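Local coordinates for putative major capsid protein (Cafeteriavirus-dependent mavirus, PDB 6G44) that probably builds the icosahedral shell of the virophage particle as a trimer of double jelly-roll subunits, at residues Pro332-Val337 with Val425-Pro430; Asn439-Ala444 with Gln499-Pro504; Ser474-Leu479 with Asp490-Tyr495. One frame throughout, in Å; residues are numbered along the deposited sequence. Where two conformers were deposited one is given.

Contact 1: residues Pro332-Val337 with Val425-Pro430; sequences PSMFAV and VIFFRP
Residues 334-337 and 425-428 run antiparallel as neighbouring strands, their axes 4.6 Å apart at closest and their directions 163° apart. Phe335 with Phe428 and Val337 with Ile426 are the hydrogen-bonded pairs, and Ala336 with Phe427 forms the non-hydrogen-bonded pair between them. Phe335 N reaches Phe428 O at 2.8 Å, nearly in line with the carbonyl, and Ile426 N meets Val337 O at 2.9 Å. At the start of the first strand, Ser333 and Met334 form a classic beta bulge against Ile475 of strand 464-482.

Phe335, Val337, Ile426 and Phe428 share one face of the sheet. CG of Phe428 lies between its backbone N and carbonyl carbon (chi1 74°), which brings the ring across toward the other strand: CB of Phe335 lies over one ring face, a CH-pi contact 3.8 Å from the centroid, while CG2 of Val337 meets the ring edge. The two phenyl planes are only 21° apart but slid so far that they barely overlap. On the other face, SD of Met334 comes obliquely to the Phe427 ring, 3.8 Å from CD1, as a Met-aromatic contact. Bent at chi3, the methionine then lays CE over the centre of the Arg429 guanidinium, 3.4 Å from CZ. A water accepts from Arg429 NH1 and donates to Ser333 O at 2.7 Å, bridging the residues that flank the two strands, while Arg429 NE bonds to Asn385 and Ser333 OG to the C-terminal carboxylate of Gly520.

The aromatic face continues into Ile361 and helix 375-384, so the pairing is apolar inside the jelly-roll and turns polar where Arg429 leaves it; there the methyl, the water and the Asn385 bond together probably restrict how the guanidinium can turn.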
loop_
_atom_site.group_PDB
_atom_site.type_symbol
_atom_site.label_atom_id
_atom_site.label_comp_id
_atom_site.label_asym_id
_atom_site.label_seq_id
_atom_site.Cartn_x
_atom_site.Cartn_y
_atom_site.Cartn_z
ATOM N N PRO C 332 9.940 -2.064 31.845
ATOM C CA PRO C 332 9.098 -1.590 30.731
ATOM C C PRO C 332 8.902 -2.589 29.604
ATOM O O PRO C 332 9.691 -3.506 29.415
ATOM C CB PRO C 332 9.850 -0.373 30.199
ATOM C CG PRO C 332 10.691 0.092 31.353
ATOM C CD PRO C 332 11.093 -1.172 32.045
ATOM N N SER C 333 7.861 -2.340 28.839
ATOM C CA SER C 333 7.531 -3.114 27.653
ATOM C C SER C 333 8.509 -2.901 26.515
ATOM O O SER C 333 8.829 -3.866 25.778
ATOM C CB SER C 333 6.136 -2.717 27.176
ATOM O OG SER C 333 5.795 -3.362 25.957
ATOM N N MET C 334 8.977 -1.672 26.351
ATOM C CA MET C 334 9.861 -1.371 25.233
ATOM C C MET C 334 10.771 -0.208 25.584
ATOM O O MET C 334 10.434 0.633 26.415
ATOM C CB MET C 334 9.055 -1.057 23.955
ATOM C CG MET C 334 9.894 -1.032 22.664
ATOM S SD MET C 334 8.943 -0.728 21.138
ATOM C CE MET C 334 8.020 -2.235 20.974
ATOM N N PHE C 335 11.922 -0.176 24.923
ATOM C CA PHE C 335 12.867 0.899 24.988
ATOM C C PHE C 335 13.125 1.455 23.610
ATOM O O PHE C 335 12.958 0.745 22.609
ATOM C CB PHE C 335 14.206 0.394 25.572
ATOM C CG PHE C 335 14.089 -0.086 26.981
ATOM C CD1 PHE C 335 14.220 0.834 28.007
ATOM C CD2 PHE C 335 13.821 -1.412 27.273
ATOM C CE1 PHE C 335 14.099 0.443 29.324
ATOM C CE2 PHE C 335 13.709 -1.815 28.616
ATOM C CZ PHE C 335 13.846 -0.871 29.611
ATOM N N ALA C 336 13.543 2.711 23.559
ATOM C CA ALA C 336 13.948 3.345 22.292
ATOM C C ALA C 336 15.257 4.089 22.529
ATOM O O ALA C 336 15.370 4.856 23.508
ATOM C CB ALA C 336 12.884 4.284 21.756
ATOM N N VAL C 337 16.212 3.894 21.638
ATOM C CA VAL C 337 17.525 4.534 21.716
ATOM C C VAL C 337 17.694 5.426 20.502
ATOM O O VAL C 337 17.476 4.984 19.359
ATOM C CB VAL C 337 18.646 3.477 21.732
ATOM C CG1 VAL C 337 20.015 4.150 21.853
ATOM C CG2 VAL C 337 18.432 2.495 22.857
ATOM N N VAL C 425 16.714 5.241 15.015
ATOM C CA VAL C 425 16.019 4.978 16.280
ATOM C C VAL C 425 15.953 3.478 16.432
ATOM O O VAL C 425 15.479 2.788 15.529
ATOM C CB VAL C 425 14.590 5.558 16.326
ATOM C CG1 VAL C 425 13.920 5.251 17.653
ATOM C CG2 VAL C 425 14.640 7.071 16.111
ATOM N N ILE C 426 16.445 2.971 17.556
ATOM C CA ILE C 426 16.450 1.524 17.800
ATOM C C ILE C 426 15.435 1.187 18.888
ATOM O O ILE C 426 15.626 1.553 20.050
ATOM C CB ILE C 426 17.842 0.958 18.139
ATOM C CG1 ILE C 426 18.827 1.246 17.008
ATOM C CG2 ILE C 426 17.753 -0.547 18.405
ATOM C CD1 ILE C 426 20.287 1.056 17.391
ATOM N N PHE C 427 14.380 0.486 18.521
ATOM C CA PHE C 427 13.368 -0.005 19.439
ATOM C C PHE C 427 13.725 -1.419 19.835
ATOM O O PHE C 427 13.996 -2.257 18.953
ATOM C CB PHE C 427 11.978 0.005 18.789
ATOM C CG PHE C 427 11.454 1.382 18.477
ATOM C CD1 PHE C 427 10.823 2.134 19.459
ATOM C CD2 PHE C 427 11.552 1.940 17.192
ATOM C CE1 PHE C 427 10.309 3.386 19.169
ATOM C CE2 PHE C 427 11.017 3.190 16.910
ATOM C CZ PHE C 427 10.419 3.926 17.917
ATOM N N PHE C 428 13.789 -1.710 21.144
ATOM C CA PHE C 428 14.020 -3.092 21.620
ATOM C C PHE C 428 13.214 -3.369 22.880
ATOM O O PHE C 428 12.916 -2.443 23.645
ATOM C CB PHE C 428 15.520 -3.398 21.829
ATOM C CG PHE C 428 16.129 -2.745 23.051
ATOM C CD1 PHE C 428 16.140 -3.399 24.272
ATOM C CD2 PHE C 428 16.752 -1.491 22.967
ATOM C CE1 PHE C 428 16.680 -2.789 25.399
ATOM C CE2 PHE C 428 17.319 -0.905 24.078
ATOM C CZ PHE C 428 17.279 -1.553 25.308
ATOM N N ARG C 429 12.800 -4.619 23.031
ATOM C CA ARG C 429 11.994 -5.078 24.168
ATOM C C ARG C 429 12.899 -5.867 25.120
ATOM O O ARG C 429 13.927 -6.402 24.699
ATOM C CB ARG C 429 10.894 -6.007 23.665
ATOM C CG ARG C 429 9.931 -5.385 22.672
ATOM C CD ARG C 429 8.962 -6.425 22.200
ATOM N NE ARG C 429 8.029 -5.935 21.190
ATOM C CZ ARG C 429 6.867 -5.353 21.433
ATOM N NH1 ARG C 429 6.423 -5.193 22.671
ATOM N NH2 ARG C 429 6.094 -4.979 20.424
ATOM N N PRO C 430 12.506 -6.023 26.381
ATOM C CA PRO C 430 13.326 -6.857 27.277
ATOM C C PRO C 430 13.474 -8.299 26.761
ATOM O O PRO C 430 14.540 -8.919 26.927
ATOM C CB PRO C 430 12.589 -6.768 28.619
ATOM C CG PRO C 430 11.275 -6.195 28.341
ATOM C CD PRO C 430 11.376 -5.387 27.084
HETATM O O HOH W 1 7.490 -6.162 25.347
#

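Contact 2: residues Asn439-Ala444 with Gln499-Pro504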
loop_
_atom_site.group_PDB
_atom_site.type_symbol
_atom_site.label_atom_id
_atom_site.label_comp_id
_atom_site.label_asym_id
_atom_site.label_seq_id
_atom_site.Cartn_x
_atom_site.Cartn_y
_atom_site.Cartn_z
ATOM N N ASN C 439 13.230 -13.651 35.189
ATOM C CA ASN C 439 12.303 -12.756 35.893
ATOM C C ASN C 439 12.172 -11.376 35.262
ATOM O O ASN C 439 11.254 -10.637 35.626
ATOM C CB ASN C 439 12.700 -12.584 37.362
ATOM C CG ASN C 439 12.611 -13.874 38.147
ATOM O OD1 ASN C 439 11.665 -14.647 38.006
ATOM N ND2 ASN C 439 13.635 -14.129 38.960
ATOM N N VAL C 440 13.098 -10.999 34.383
ATOM C CA VAL C 440 13.040 -9.690 33.739
ATOM C C VAL C 440 12.124 -9.801 32.521
ATOM O O VAL C 440 12.548 -10.171 31.418
ATOM C CB VAL C 440 14.437 -9.157 33.363
ATOM C CG1 VAL C 440 14.325 -7.789 32.729
ATOM C CG2 VAL C 440 15.325 -9.072 34.587
ATOM N N MET C 441 10.851 -9.522 32.769
ATOM C CA MET C 441 9.762 -9.633 31.805
ATOM C C MET C 441 8.985 -8.317 31.800
ATOM O O MET C 441 8.846 -7.681 32.839
ATOM C CB MET C 441 8.807 -10.741 32.230
ATOM C CG MET C 441 9.434 -12.124 32.265
ATOM S SD MET C 441 8.323 -13.415 32.811
ATOM C CE MET C 441 7.238 -13.554 31.404
ATOM N N ALA C 442 8.443 -7.931 30.644
ATOM C CA ALA C 442 7.621 -6.742 30.538
ATOM C C ALA C 442 6.513 -6.786 31.581
ATOM O O ALA C 442 5.828 -7.809 31.729
ATOM C CB ALA C 442 7.022 -6.642 29.148
ATOM N N ASN C 443 6.369 -5.684 32.313
ATOM C CA ASN C 443 5.334 -5.502 33.362
ATOM C C ASN C 443 5.664 -6.186 34.688
ATOM O O ASN C 443 4.848 -6.181 35.611
ATOM C CB ASN C 443 3.933 -5.904 32.868
ATOM C CG ASN C 443 3.476 -5.040 31.728
ATOM O OD1 ASN C 443 3.776 -3.862 31.713
ATOM N ND2 ASN C 443 2.786 -5.629 30.740
ATOM N N ALA C 444 6.856 -6.737 34.826
ATOM C CA ALA C 444 7.252 -7.296 36.129
ATOM C C ALA C 444 7.550 -6.162 37.095
ATOM O O ALA C 444 8.234 -5.197 36.751
ATOM C CB ALA C 444 8.477 -8.163 35.991
ATOM N N GLN C 499 3.811 -14.425 38.885
ATOM C CA GLN C 499 2.514 -14.420 38.219
ATOM C C GLN C 499 2.666 -14.446 36.707
ATOM O O GLN C 499 1.923 -15.139 36.031
ATOM C CB GLN C 499 1.638 -13.240 38.600
ATOM C CG GLN C 499 0.242 -13.463 38.042
ATOM C CD GLN C 499 -0.693 -12.303 38.166
ATOM O OE1 GLN C 499 -1.514 -12.086 37.272
ATOM N NE2 GLN C 499 -0.605 -11.574 39.265
ATOM N N LEU C 500 3.634 -13.704 36.188
ATOM C CA LEU C 500 3.835 -13.670 34.740
ATOM C C LEU C 500 4.364 -15.003 34.223
ATOM O O LEU C 500 3.825 -15.523 33.247
ATOM C CB LEU C 500 4.757 -12.520 34.369
ATOM C CG LEU C 500 4.224 -11.139 34.745
ATOM C CD1 LEU C 500 5.245 -10.078 34.365
ATOM C CD2 LEU C 500 2.869 -10.853 34.125
ATOM N N LEU C 501 5.325 -15.592 34.936
ATOM C CA LEU C 501 5.906 -16.887 34.551
ATOM C C LEU C 501 4.850 -17.988 34.422
ATOM O O LEU C 501 4.992 -18.863 33.575
ATOM C CB LEU C 501 7.000 -17.327 35.540
ATOM C CG LEU C 501 8.322 -16.560 35.457
ATOM C CD1 LEU C 501 9.135 -16.744 36.727
ATOM C CD2 LEU C 501 9.129 -17.008 34.242
ATOM N N ARG C 502 3.801 -17.946 35.253
ATOM C CA ARG C 502 2.750 -18.962 35.229
ATOM C C ARG C 502 1.540 -18.598 34.358
ATOM O O ARG C 502 0.557 -19.343 34.332
ATOM C CB ARG C 502 2.305 -19.323 36.666
ATOM C CG ARG C 502 1.228 -18.450 37.321
ATOM C CD ARG C 502 0.774 -18.995 38.684
ATOM N NE ARG C 502 1.667 -18.559 39.758
ATOM C CZ ARG C 502 1.505 -17.483 40.534
ATOM N NH1 ARG C 502 2.429 -17.207 41.452
ATOM N NH2 ARG C 502 0.448 -16.680 40.425
ATOM N N SER C 503 1.598 -17.471 33.642
ATOM C CA SER C 503 0.442 -17.001 32.867
ATOM C C SER C 503 0.341 -17.819 31.575
ATOM O O SER C 503 1.370 -18.209 31.022
ATOM C CB SER C 503 0.567 -15.514 32.546
ATOM O OG SER C 503 0.463 -14.741 33.738
ATOM N N PRO C 504 -0.886 -18.077 31.110
ATOM C CA PRO C 504 -1.040 -18.834 29.865
ATOM C C PRO C 504 -0.520 -18.074 28.656
ATOM O O PRO C 504 -0.627 -16.848 28.603
ATOM C CB PRO C 504 -2.545 -19.020 29.740
ATOM C CG PRO C 504 -3.158 -17.988 30.608
ATOM C CD PRO C 504 -2.179 -17.718 31.711
#
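Ala442 O accepts a hydrogen bond from Ser33 OG of the second subunit and lies 3.5 Å from CD1 of Leu500, a packing contact, so polar and apolar neighbours meet at one carbonyl. No hydrogen bond joins residues 439-444 to 499-504; each side holds its own shape. Met441 to Ala444 make a type II beta turn, closed by Ala444 N to Met441 O at 3.0 Å. Across from it, after the helix, Ser503 folds back, its OG donating to Gln499 O at 2.7 Å, tilted 31° from the carbonyl plane, and its N to Leu500 O.

Leu500 points at the turn. Its CD1 settles against the peptides there, 3.7 Å from Ala444 N, and also touches the Ala444 methyl. Met441 reaches back in the opposite direction past Leu500: its CG is anti to the carbonyl carbon (chi1 -63°) and the chain bends at chi3 (72°), which sets SD 4.0 Å from Leu500 CB and equally far from Leu501 CD2. The thioether thus fits against two successive helix residues. Farther out, CD1 of Leu501 lies 3.5 Å from Asn439 OD1, an apolar group against an amide oxygen.

Both neighbouring subunits close over this patch. Glu278 of the second subunit packs on Met441 and Leu501, while Thr13 of the third subunit bonds to Ser503 OG and Gln499 OE1. The arrangement is a loop-to-helix packing at the subunit interface of a double jelly-roll capsid protein, joining the loop before strand 448-457 to the short helix 497-501 that follows the hairpin of strands 464-482 and 488-492.

Contact 3: residues Ser474-Leu479 with Asp490-Tyr495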
loop_
_atom_site.group_PDB
_atom_site.type_symbol
_atom_site.label_atom_id
_atom_site.label_comp_id
_atom_site.label_asym_id
_atom_site.label_seq_id
_atom_site.Cartn_x
_atom_site.Cartn_y
_atom_site.Cartn_z
ATOM N N SER C 474 11.804 4.878 27.784
ATOM C CA SER C 474 10.985 3.697 28.091
ATOM C C SER C 474 9.576 3.923 27.599
ATOM O O SER C 474 9.077 5.044 27.648
ATOM C CB SER C 474 10.941 3.383 29.572
ATOM O OG SER C 474 10.422 4.475 30.281
ATOM N N ILE C 475 8.932 2.832 27.181
ATOM C CA ILE C 475 7.526 2.833 26.848
ATOM C C ILE C 475 6.912 1.817 27.778
ATOM O O ILE C 475 7.201 0.623 27.671
ATOM C CB ILE C 475 7.261 2.479 25.370
ATOM C CG1 ILE C 475 7.988 3.492 24.468
ATOM C CG2 ILE C 475 5.761 2.493 25.098
ATOM C CD1 ILE C 475 9.172 2.962 23.712
ATOM N N ARG C 476 6.081 2.275 28.718
ATOM C CA ARG C 476 5.480 1.386 29.706
ATOM C C ARG C 476 3.987 1.189 29.461
ATOM O O ARG C 476 3.270 2.136 29.117
ATOM C CB ARG C 476 5.650 1.937 31.117
ATOM C CG ARG C 476 7.049 1.804 31.676
ATOM C CD ARG C 476 7.031 2.297 33.109
ATOM N NE ARG C 476 8.222 1.879 33.832
ATOM C CZ ARG C 476 9.337 2.595 33.939
ATOM N NH1 ARG C 476 10.351 2.101 34.643
ATOM N NH2 ARG C 476 9.459 3.784 33.365
ATOM N N ASP C 477 3.532 -0.032 29.705
ATOM C CA ASP C 477 2.102 -0.343 29.655
ATOM C C ASP C 477 1.451 0.338 30.873
ATOM O O ASP C 477 1.924 0.223 32.005
ATOM C CB ASP C 477 1.881 -1.846 29.676
ATOM C CG ASP C 477 2.488 -2.564 28.448
ATOM O OD1 ASP C 477 2.749 -1.921 27.416
ATOM O OD2 ASP C 477 2.658 -3.773 28.512
ATOM N N ASN C 478 0.373 1.061 30.610
ATOM C CA ASN C 478 -0.220 1.967 31.582
ATOM C C ASN C 478 -1.678 2.121 31.212
ATOM O O ASN C 478 -2.019 2.336 30.044
ATOM C CB ASN C 478 0.509 3.282 31.529
ATOM C CG ASN C 478 0.041 4.259 32.567
ATOM O OD1 ASN C 478 0.127 3.978 33.752
ATOM N ND2 ASN C 478 -0.408 5.424 32.133
ATOM N N LEU C 479 -2.554 2.002 32.209
ATOM C CA LEU C 479 -3.991 2.073 31.965
ATOM C C LEU C 479 -4.611 3.216 32.725
ATOM O O LEU C 479 -4.179 3.528 33.835
ATOM C CB LEU C 479 -4.680 0.811 32.402
ATOM C CG LEU C 479 -4.299 -0.495 31.725
ATOM C CD1 LEU C 479 -5.211 -1.631 32.191
ATOM C CD2 LEU C 479 -4.225 -0.430 30.219
ATOM N N ASP C 490 -4.920 6.585 36.941
ATOM C CA ASP C 490 -4.095 5.796 36.028
ATOM C C ASP C 490 -3.027 5.059 36.809
ATOM O O ASP C 490 -2.651 5.477 37.897
ATOM C CB ASP C 490 -3.558 6.632 34.852
ATOM C CG ASP C 490 -2.498 7.615 35.228
ATOM O OD1 ASP C 490 -2.421 8.048 36.389
ATOM O OD2 ASP C 490 -1.703 7.935 34.312
ATOM N N ASP C 491 -2.600 3.915 36.297
ATOM C CA ASP C 491 -1.591 3.109 36.978
ATOM C C ASP C 491 -0.918 2.182 35.988
ATOM O O ASP C 491 -1.554 1.660 35.068
ATOM C CB ASP C 491 -2.226 2.206 38.061
ATOM C CG ASP C 491 -2.478 2.915 39.361
ATOM O OD1 ASP C 491 -1.528 3.434 39.970
ATOM O OD2 ASP C 491 -3.655 2.955 39.754
ATOM N N LEU C 492 0.348 1.921 36.256
ATOM C CA LEU C 492 1.090 0.904 35.535
ATOM C C LEU C 492 0.481 -0.468 35.786
ATOM O O LEU C 492 -0.094 -0.716 36.850
ATOM C CB LEU C 492 2.548 0.904 35.994
ATOM C CG LEU C 492 3.356 2.172 35.779
ATOM C CD1 LEU C 492 4.767 1.976 36.324
ATOM C CD2 LEU C 492 3.389 2.601 34.305
ATOM N N THR C 493 0.584 -1.351 34.801
ATOM C CA THR C 493 0.098 -2.711 34.900
ATOM C C THR C 493 1.283 -3.551 35.353
ATOM O O THR C 493 2.122 -3.935 34.526
ATOM C CB THR C 493 -0.441 -3.204 33.532
ATOM O OG1 THR C 493 0.561 -3.034 32.513
ATOM C CG2 THR C 493 -1.663 -2.423 33.130
ATOM N N LEU C 494 1.398 -3.767 36.657
ATOM C CA LEU C 494 2.537 -4.479 37.253
ATOM C C LEU C 494 2.113 -5.751 37.979
ATOM O O LEU C 494 1.070 -5.778 38.656
ATOM C CB LEU C 494 3.283 -3.561 38.217
ATOM C CG LEU C 494 3.860 -2.282 37.627
ATOM C CD1 LEU C 494 4.490 -1.438 38.724
ATOM C CD2 LEU C 494 4.861 -2.587 36.524
ATOM N N TYR C 495 2.935 -6.788 37.850
ATOM C CA TYR C 495 2.683 -8.110 38.393
ATOM C C TYR C 495 4.000 -8.702 38.876
ATOM O O TYR C 495 5.071 -8.266 38.466
ATOM C CB TYR C 495 2.043 -9.034 37.332
ATOM C CG TYR C 495 0.856 -8.384 36.692
ATOM C CD1 TYR C 495 -0.414 -8.479 37.248
ATOM C CD2 TYR C 495 1.036 -7.569 35.582
ATOM C CE1 TYR C 495 -1.486 -7.790 36.657
ATOM C CE2 TYR C 495 -0.003 -6.879 35.014
ATOM C CZ TYR C 495 -1.252 -6.983 35.541
ATOM O OH TYR C 495 -2.261 -6.277 34.907
#
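Leu479 exchanges two backbone hydrogen bonds with Asp491, N to O and O to N, each 3.0 Å long. The bond from Leu479 N is almost straight at its hydrogen (177°), although the donor is tilted from the Asp491 carbonyl plane; the returning N-H comes nearly head-on to Leu479 O. That oxygen is also approached by the CA-H of Asp490. One step along, Asn478 and Leu492 form a non-hydrogen-bonded pair, and beyond it Thr493 N gives only a weak bond of 3.5 Å to Asp477 O, where the chains diverge.

The Asn478 side chain, with CG anti to its own N (chi1 -176°), sets OD1 3.1 Å from Asp491 C, close also to Asp491 O, a second acceptor. The angle there is too poor for a bond to Leu492 N, and the amide is held instead by ND2 to Thr290 O on the adjoining strand 286-305. Asp490 gives OD1 to a salt bridge with Lys117. The pairing belongs to the beta hairpin of strands 464-482 and 488-492, in the five-stranded antiparallel sheet that also holds strands 286-305 and 334-341, probably part of the second jelly-roll.

CG2 of Thr493 meets Leu479 CG at 3.6 Å, the two side chains crossing at about a right angle, and Thr493 OG1 sits 3.3 Å from Asp477 CB while bonding weakly to Asn443 OD1. CD2 of Leu492 lies 3.8 Å from CD of Arg476. The extended arginine carries its charge past that methyl to a salt bridge with Glu296 and a hydrogen bond to Asn330, and Asp477 OD2 accepts from Asn443 ND2.

Contacts 1 and 3 belong to one sheet, in which strand 464-482 neighbours strand 334-341 and a probable hydrogen bond from Ile475 N to Met334 O joins them; contact 2 lies beside them, a loop against a helix. Contact 1 is buried and rich in aromatic rings, contact 3 only partly buried and lined with charged and amide groups, and contact 2 buried but held between its segments by van der Waals packing, with no hydrogen bond. Asn443 ties contact 2 to contact 3 through Asp477 and the Tyr495 backbone, while Ala442 packs on Ser333 and Pro430 of contact 1. Contacts 2 and 3 both pack on the second and third subunits, whereas contact 1 meets another subunit only near Arg429.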